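Local coordinates for protein methylmalonyl-CoA carboxyltransferase 12S subunit (Propionibacterium freudenreichii, PDB 1ON3) that transfers the carboxyl group of methylmalonyl-CoA to the biotin of the 1.3S subunit, as the hexameric core of the transcarboxylase complex, at residues Phe320-Ile330 with Phe356-Leu367. Numbering follows the deposited sequence.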
loop_
_atom_site.group_PDB
_atom_site.type_symbol
_atom_site.label_atom_id
_atom_site.label_comp_id
_atom_site.label_asym_id
_atom_site.label_seq_id
_atom_site.Cartn_x
_atom_site.Cartn_y
_atom_site.Cartn_z
ATOM N N PHE E 320 29.043 -19.079 5.060
ATOM C CA PHE E 320 27.929 -18.915 5.978
ATOM C C PHE E 320 28.439 -19.341 7.358
ATOM O O PHE E 320 29.214 -20.296 7.480
ATOM C CB PHE E 320 26.756 -19.819 5.595
ATOM C CG PHE E 320 25.950 -19.320 4.434
ATOM C CD1 PHE E 320 25.815 -20.088 3.282
ATOM C CD2 PHE E 320 25.289 -18.099 4.503
ATOM C CE1 PHE E 320 25.019 -19.641 2.211
ATOM C CE2 PHE E 320 24.500 -17.646 3.449
ATOM C CZ PHE E 320 24.361 -18.414 2.302
ATOM N N ALA E 321 27.999 -18.639 8.394
ATOM C CA ALA E 321 28.395 -18.978 9.747
ATOM C C ALA E 321 27.340 -18.435 10.670
ATOM O O ALA E 321 26.299 -17.943 10.224
ATOM C CB ALA E 321 29.735 -18.355 10.076
ATOM N N ARG E 322 27.607 -18.510 11.966
ATOM C CA ARG E 322 26.663 -17.990 12.927
ATOM C C ARG E 322 27.352 -17.234 14.046
ATOM O O ARG E 322 28.485 -17.554 14.437
ATOM C CB ARG E 322 25.825 -19.125 13.518
ATOM C CG ARG E 322 24.762 -19.676 12.564
ATOM C CD ARG E 322 23.984 -20.802 13.206
ATOM N NE ARG E 322 23.100 -21.454 12.246
ATOM C CZ ARG E 322 23.375 -22.583 11.604
ATOM N NH1 ARG E 322 24.523 -23.214 11.809
ATOM N NH2 ARG E 322 22.490 -23.079 10.749
ATOM N N VAL E 323 26.680 -16.198 14.527
ATOM C CA VAL E 323 27.189 -15.436 15.654
ATOM C C VAL E 323 26.023 -15.412 16.630
ATOM O O VAL E 323 24.952 -14.902 16.311
ATOM C CB VAL E 323 27.597 -13.998 15.261
ATOM C CG1 VAL E 323 28.065 -13.244 16.514
ATOM C CG2 VAL E 323 28.742 -14.044 14.234
ATOM N N ASN E 324 26.228 -15.988 17.809
ATOM C CA ASN E 324 25.171 -16.062 18.816
ATOM C C ASN E 324 23.949 -16.765 18.219
ATOM O O ASN E 324 22.804 -16.385 18.479
ATOM C CB ASN E 324 24.787 -14.664 19.298
ATOM C CG ASN E 324 25.940 -13.941 20.006
ATOM O OD1 ASN E 324 25.977 -12.716 20.031
ATOM N ND2 ASN E 324 26.863 -14.699 20.591
ATOM N N GLY E 325 24.206 -17.789 17.407
ATOM C CA GLY E 325 23.132 -18.556 16.787
ATOM C C GLY E 325 22.485 -17.975 15.544
ATOM O O GLY E 325 21.701 -18.656 14.880
ATOM N N ARG E 326 22.812 -16.729 15.213
ATOM C CA ARG E 326 22.223 -16.063 14.050
ATOM C C ARG E 326 23.031 -16.309 12.775
ATOM O O ARG E 326 24.260 -16.145 12.774
ATOM C CB ARG E 326 22.147 -14.545 14.316
ATOM C CG ARG E 326 21.535 -13.689 13.225
ATOM C CD ARG E 326 21.959 -12.227 13.406
ATOM N NE ARG E 326 21.633 -11.705 14.742
ATOM C CZ ARG E 326 20.397 -11.399 15.132
ATOM N NH1 ARG E 326 19.386 -11.550 14.290
ATOM N NH2 ARG E 326 20.165 -10.981 16.370
ATOM N N SER E 327 22.345 -16.704 11.698
ATOM C CA SER E 327 23.004 -16.920 10.413
ATOM C C SER E 327 23.583 -15.602 9.916
ATOM O O SER E 327 22.914 -14.567 9.973
ATOM C CB SER E 327 22.029 -17.420 9.329
ATOM O OG SER E 327 21.561 -18.736 9.571
ATOM N N VAL E 328 24.831 -15.649 9.449
ATOM C CA VAL E 328 25.491 -14.479 8.866
ATOM C C VAL E 328 26.296 -14.944 7.652
ATOM O O VAL E 328 26.664 -16.122 7.545
ATOM C CB VAL E 328 26.499 -13.765 9.843
ATOM C CG1 VAL E 328 25.765 -13.246 11.070
ATOM C CG2 VAL E 328 27.634 -14.708 10.227
ATOM N N GLY E 329 26.549 -14.016 6.739
ATOM C CA GLY E 329 27.354 -14.313 5.569
ATOM C C GLY E 329 28.649 -13.528 5.726
ATOM O O GLY E 329 28.623 -12.313 5.934
ATOM N N ILE E 330 29.785 -14.207 5.621
ATOM C CA ILE E 330 31.079 -13.549 5.783
ATOM C C ILE E 330 31.783 -13.423 4.440
ATOM O O ILE E 330 31.834 -14.383 3.683
ATOM C CB ILE E 330 31.984 -14.340 6.764
ATOM C CG1 ILE E 330 31.330 -14.351 8.153
ATOM C CG2 ILE E 330 33.383 -13.726 6.814
ATOM C CD1 ILE E 330 32.056 -15.150 9.179
ATOM N N PHE E 356 22.437 -12.631 -2.576
ATOM C CA PHE E 356 21.646 -13.712 -1.995
ATOM C C PHE E 356 21.327 -13.447 -0.517
ATOM O O PHE E 356 20.177 -13.551 -0.093
ATOM C CB PHE E 356 22.373 -15.057 -2.088
ATOM C CG PHE E 356 21.619 -16.169 -1.432
ATOM C CD1 PHE E 356 20.543 -16.776 -2.086
ATOM C CD2 PHE E 356 21.889 -16.517 -0.105
ATOM C CE1 PHE E 356 19.738 -17.707 -1.421
ATOM C CE2 PHE E 356 21.092 -17.435 0.564
ATOM C CZ PHE E 356 20.012 -18.030 -0.097
ATOM N N CYS E 357 22.358 -13.129 0.263
ATOM C CA CYS E 357 22.174 -12.865 1.687
ATOM C C CYS E 357 21.176 -11.744 1.870
ATOM O O CYS E 357 20.288 -11.838 2.719
ATOM C CB CYS E 357 23.507 -12.513 2.363
ATOM S SG CYS E 357 24.621 -13.943 2.558
ATOM N N ASP E 358 21.298 -10.694 1.061
ATOM C CA ASP E 358 20.366 -9.585 1.171
ATOM C C ASP E 358 18.937 -10.055 0.902
ATOM O O ASP E 358 18.018 -9.698 1.636
ATOM C CB ASP E 358 20.722 -8.457 0.195
ATOM C CG ASP E 358 19.835 -7.235 0.375
ATOM O OD1 ASP E 358 19.269 -6.756 -0.629
ATOM O OD2 ASP E 358 19.697 -6.755 1.527
ATOM N N SER E 359 18.742 -10.862 -0.146
ATOM C CA SER E 359 17.409 -11.351 -0.476
ATOM C C SER E 359 16.748 -12.100 0.657
ATOM O O SER E 359 15.540 -11.975 0.857
ATOM C CB SER E 359 17.440 -12.287 -1.687
ATOM O OG SER E 359 17.568 -11.547 -2.876
ATOM N N PHE E 360 17.528 -12.883 1.389
ATOM C CA PHE E 360 16.958 -13.672 2.469
ATOM C C PHE E 360 17.259 -13.233 3.893
ATOM O O PHE E 360 17.293 -14.047 4.821
ATOM C CB PHE E 360 17.297 -15.143 2.256
ATOM C CG PHE E 360 16.607 -15.724 1.068
ATOM C CD1 PHE E 360 17.265 -15.843 -0.148
ATOM C CD2 PHE E 360 15.254 -16.058 1.132
ATOM C CE1 PHE E 360 16.592 -16.281 -1.288
ATOM C CE2 PHE E 360 14.571 -16.499 -0.011
ATOM C CZ PHE E 360 15.247 -16.608 -1.221
ATOM N N ASN E 361 17.469 -11.931 4.045
ATOM C CA ASN E 361 17.664 -11.312 5.351
ATOM C C ASN E 361 18.798 -11.807 6.234
ATOM O O ASN E 361 18.671 -11.823 7.460
ATOM C CB ASN E 361 16.338 -11.407 6.105
ATOM C CG ASN E 361 15.153 -11.083 5.215
ATOM O OD1 ASN E 361 15.090 -10.006 4.624
ATOM N ND2 ASN E 361 14.207 -12.021 5.102
ATOM N N ILE E 362 19.908 -12.190 5.609
ATOM C CA ILE E 362 21.093 -12.685 6.315
ATOM C C ILE E 362 22.125 -11.544 6.406
ATOM O O ILE E 362 22.618 -11.070 5.377
ATOM C CB ILE E 362 21.711 -13.866 5.525
ATOM C CG1 ILE E 362 20.687 -15.002 5.434
ATOM C CG2 ILE E 362 23.027 -14.329 6.168
ATOM C CD1 ILE E 362 21.152 -16.188 4.626
ATOM N N PRO E 363 22.460 -11.083 7.630
ATOM C CA PRO E 363 23.443 -9.993 7.769
ATOM C C PRO E 363 24.767 -10.353 7.109
ATOM O O PRO E 363 25.122 -11.522 7.009
ATOM C CB PRO E 363 23.603 -9.841 9.283
ATOM C CG PRO E 363 22.266 -10.266 9.811
ATOM C CD PRO E 363 21.955 -11.497 8.951
ATOM N N LEU E 364 25.496 -9.323 6.695
ATOM C CA LEU E 364 26.771 -9.469 6.017
ATOM C C LEU E 364 27.921 -8.916 6.846
ATOM O O LEU E 364 27.908 -7.748 7.250
ATOM C CB LEU E 364 26.712 -8.744 4.663
ATOM C CG LEU E 364 25.891 -9.508 3.608
ATOM C CD1 LEU E 364 25.365 -8.562 2.550
ATOM C CD2 LEU E 364 26.737 -10.612 3.017
ATOM N N VAL E 365 28.919 -9.759 7.068
ATOM C CA VAL E 365 30.097 -9.393 7.842
ATOM C C VAL E 365 31.328 -9.458 6.945
ATOM O O VAL E 365 31.628 -10.499 6.355
ATOM C CB VAL E 365 30.289 -10.357 9.041
ATOM C CG1 VAL E 365 31.569 -10.005 9.809
ATOM C CG2 VAL E 365 29.075 -10.276 9.962
ATOM N N GLN E 366 32.020 -8.331 6.836
ATOM C CA GLN E 366 33.230 -8.226 6.017
ATOM C C GLN E 366 34.499 -8.178 6.866
ATOM O O GLN E 366 34.534 -7.504 7.903
ATOM C CB GLN E 366 33.204 -6.944 5.159
ATOM C CG GLN E 366 32.170 -6.918 4.021
ATOM C CD GLN E 366 30.739 -7.002 4.528
ATOM O OE1 GLN E 366 30.007 -7.930 4.184
ATOM N NE2 GLN E 366 30.334 -6.027 5.349
ATOM N N LEU E 367 35.528 -8.901 6.422
ATOM C CA LEU E 367 36.842 -8.892 7.074
ATOM C C LEU E 367 37.758 -8.384 5.957
ATOM O O LEU E 367 37.964 -9.061 4.947
ATOM C CB LEU E 367 37.247 -10.294 7.524
ATOM C CG LEU E 367 36.299 -10.939 8.537
ATOM C CD1 LEU E 367 36.857 -12.319 8.916
ATOM C CD2 LEU E 367 36.135 -10.046 9.770
#
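The carbonyl oxygen G329 O takes the amide V365 N at 2.8 Å, an almost straight bond (175° at the hydrogen), and the CA-H of L364 also points at this oxygen. The amide N of the same glycine gives its hydrogen to P363 O at 2.9 Å, so both its backbone polar groups are spent on P363 and V365, at the start of strand 364-370. This is parallel pairing, with bridges G329-L364 and I330-V365, between strands 326-333 and 364-370; helix 344-359 connects them as a beta-alpha-beta crossover, in the C-terminal half of the carboxyltransferase, consistent with the crotonase-like fold of its clan. Strand 326-333 also forms a hairpin with the strand of F320, closed by a type I' turn from V323 to R326. On the sheet face toward the helix, G329 has no side chain, and C357 SG lies 4.1 Å from G329 CA. The same sulfur is 3.8 Å from F320 CE2, an oblique sulfur-aromatic contact. With CG beside its backbone N (chi1 -77°), F320 reaches the helix end: its CZ meets F356 CE2 at 3.8 Å, the two side chains crossing at about a right angle. I362 divides its branches, CD1 touching F320 CE2 and CG2 lying 3.6 Å from G329 N. The Schellman motif at N361 ends the helix and leads into I362 and P363, whose CD sits 3.4 Å from S327 O. The other face is aliphatic: I330 CG1 packs on V365 CB, and I330 CG2 on L367 CD1; both I330 and L367 also pack against helix 293-299. R326 CD touches P363 CG, and the guanidinium goes on to a salt bridge with E262. Two nearly straight amide-to-carbonyl bonds thus set the register, while buried side chains add only apolar contact.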